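Local coordinates for ESAT-6-like protein EsxO (Mycobacterium tuberculosis, PDB 3OGI) that is a secreted WXG100-family protein of the ESAT-6 type that forms a helical complex with a partner protein, probably for export from the mycobacterial cell, at residues A[33-38]-A[52-57]. Residues are numbered along the deposited sequence; the frame is centred on the assembly and turned at random.
Sequences RDVLAA and EFITQL
Val35 meets Phe53 and Ile54 in a small, wholly apolar helix-helix contact near the turn of the helical hairpin, where helix 14-37 ends and helix 51-66 has just begun. The two helices run antiparallel, as in the helix-turn-helix hairpin of WXG100 proteins, and part of the connection between them, residues 40-48, is not modelled. Val35 and Ile54 are the residues whose CA atoms come nearest across the two segments, 8.0 Å apart.

The two methyl groups of Val35 divide the work. CG1, turned anti to the backbone N (chi1 159°), reaches the CG1 and CD1 end of Ile54; the separation from Val35 CG1 to Ile54 CG1 is 4.0 Å. The other methyl meets the Phe53 ring obliquely at its CD1-CE1 bond: Val35 CG2 is 3.8 Å from Phe53 CE1 and slightly farther from Phe53 CD1. With CG anti to the backbone N (chi1 -175°), Phe53 swings its ring alongside Val35, while Ile54 directs its CG1 branch at Val35 and its CG2 methyl elsewhere. Val35 thus touches two consecutive residues of the facing helix, one with each methyl.

A partner protein packs along the same region: an aromatic side chain of that chain lies on Val35, an apolar one on Phe53, and Asp34 OD1 forms a salt bridge with a basic side chain of the partner and Asp34 OD2 a hydrogen bond with a polar one. With no hydrogen bond between the segments and 149 Å² buried, this end of the hairpin is joined by a modest apolar contact, to which dispersion and the hydrophobic effect probably contribute, and Val35 and Phe53 serve both this contact and the interface with the partner.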
loop_
_atom_site.group_PDB
_atom_site.type_symbol
_atom_site.label_atom_id
_atom_site.label_comp_id
_atom_site.label_asym_id
_atom_site.label_seq_id
_atom_site.Cartn_x
_atom_site.Cartn_y
_atom_site.Cartn_z
ATOM N N ARG A 33 8.553 0.106 7.259
ATOM C CA ARG A 33 9.585 1.069 7.617
ATOM C C ARG A 33 9.013 2.476 7.565
ATOM O O ARG A 33 9.231 3.269 8.471
ATOM C CB ARG A 33 10.797 0.958 6.698
ATOM C CG ARG A 33 11.977 0.170 7.273
ATOM C CD ARG A 33 12.997 -0.163 6.179
ATOM N NE ARG A 33 12.900 -1.563 5.786
ATOM C CZ ARG A 33 12.888 -2.008 4.536
ATOM N NH1 ARG A 33 12.990 -1.174 3.511
ATOM N NH2 ARG A 33 12.796 -3.307 4.318
ATOM N N ASP A 34 8.252 2.789 6.526
ATOM C CA ASP A 34 7.716 4.136 6.418
ATOM C C ASP A 34 6.665 4.455 7.493
ATOM O O ASP A 34 6.642 5.564 8.048
ATOM C CB ASP A 34 7.191 4.409 5.012
ATOM C CG ASP A 34 8.274 4.938 4.089
ATOM O OD1 ASP A 34 9.254 5.532 4.590
ATOM O OD2 ASP A 34 8.147 4.762 2.864
ATOM N N VAL A 35 5.817 3.471 7.786
ATOM C CA VAL A 35 4.798 3.605 8.809
ATOM C C VAL A 35 5.466 3.906 10.147
ATOM O O VAL A 35 5.092 4.855 10.832
ATOM C CB VAL A 35 3.924 2.320 8.895
ATOM C CG1 VAL A 35 3.213 2.210 10.237
ATOM C CG2 VAL A 35 2.939 2.256 7.730
ATOM N N LEU A 36 6.467 3.109 10.506
ATOM C CA LEU A 36 7.227 3.340 11.736
ATOM C C LEU A 36 7.829 4.727 11.740
ATOM O O LEU A 36 7.818 5.413 12.758
ATOM C CB LEU A 36 8.370 2.336 11.873
ATOM C CG LEU A 36 7.972 0.899 12.170
ATOM C CD1 LEU A 36 9.211 0.043 12.360
ATOM C CD2 LEU A 36 7.084 0.864 13.398
ATOM N N ALA A 37 8.387 5.121 10.604
ATOM C CA ALA A 37 8.986 6.435 10.478
ATOM C C ALA A 37 7.927 7.528 10.651
ATOM O O ALA A 37 8.246 8.645 11.046
ATOM C CB ALA A 37 9.706 6.582 9.125
ATOM N N ALA A 38 6.671 7.207 10.368
ATOM C CA ALA A 38 5.592 8.185 10.514
ATOM C C ALA A 38 4.899 8.142 11.885
ATOM O O ALA A 38 3.680 8.239 11.960
ATOM C CB ALA A 38 4.560 8.009 9.396
ATOM N N GLU A 52 -2.972 -1.259 14.630
ATOM C CA GLU A 52 -3.967 -1.978 13.850
ATOM C C GLU A 52 -3.731 -1.779 12.351
ATOM O O GLU A 52 -4.010 -2.662 11.538
ATOM C CB GLU A 52 -5.385 -1.573 14.265
ATOM C CG GLU A 52 -5.916 -2.405 15.422
ATOM C CD GLU A 52 -6.771 -1.604 16.401
ATOM O OE1 GLU A 52 -7.177 -0.466 16.067
ATOM O OE2 GLU A 52 -7.032 -2.120 17.514
ATOM N N PHE A 53 -3.213 -0.617 11.983
ATOM C CA PHE A 53 -2.897 -0.388 10.596
ATOM C C PHE A 53 -1.909 -1.474 10.159
ATOM O O PHE A 53 -2.121 -2.159 9.155
ATOM C CB PHE A 53 -2.311 1.006 10.394
ATOM C CG PHE A 53 -2.085 1.342 8.960
ATOM C CD1 PHE A 53 -0.873 1.075 8.361
ATOM C CD2 PHE A 53 -3.106 1.888 8.195
ATOM C CE1 PHE A 53 -0.662 1.366 7.010
ATOM C CE2 PHE A 53 -2.907 2.184 6.845
ATOM C CZ PHE A 53 -1.680 1.919 6.256
ATOM N N ILE A 54 -0.854 -1.645 10.948
ATOM C CA ILE A 54 0.178 -2.643 10.694
ATOM C C ILE A 54 -0.371 -4.063 10.649
ATOM O O ILE A 54 0.046 -4.875 9.819
ATOM C CB ILE A 54 1.251 -2.578 11.795
ATOM C CG1 ILE A 54 2.139 -1.353 11.588
ATOM C CG2 ILE A 54 2.076 -3.860 11.845
ATOM C CD1 ILE A 54 2.750 -0.838 12.872
ATOM N N THR A 55 -1.290 -4.373 11.559
ATOM C CA THR A 55 -1.869 -5.707 11.601
ATOM C C THR A 55 -2.731 -5.980 10.363
ATOM O O THR A 55 -2.637 -7.041 9.749
ATOM C CB THR A 55 -2.692 -5.942 12.899
ATOM O OG1 THR A 55 -1.799 -6.189 13.989
ATOM C CG2 THR A 55 -3.627 -7.153 12.754
ATOM N N GLN A 56 -3.576 -5.027 10.001
ATOM C CA GLN A 56 -4.448 -5.222 8.849
ATOM C C GLN A 56 -3.636 -5.270 7.565
ATOM O O GLN A 56 -3.884 -6.084 6.688
ATOM C CB GLN A 56 -5.478 -4.105 8.759
ATOM C CG GLN A 56 -6.871 -4.527 9.141
ATOM C CD GLN A 56 -7.915 -3.663 8.462
ATOM O OE1 GLN A 56 -7.911 -3.503 7.236
ATOM N NE2 GLN A 56 -8.803 -3.083 9.255
ATOM N N LEU A 57 -2.675 -4.367 7.458
ATOM C CA LEU A 57 -1.742 -4.384 6.360
ATOM C C LEU A 57 -1.178 -5.800 6.251
ATOM O O LEU A 57 -1.276 -6.451 5.204
ATOM C CB LEU A 57 -0.621 -3.392 6.648
ATOM C CG LEU A 57 0.242 -3.043 5.454
ATOM C CD1 LEU A 57 -0.603 -2.310 4.449
ATOM C CD2 LEU A 57 1.423 -2.195 5.896
#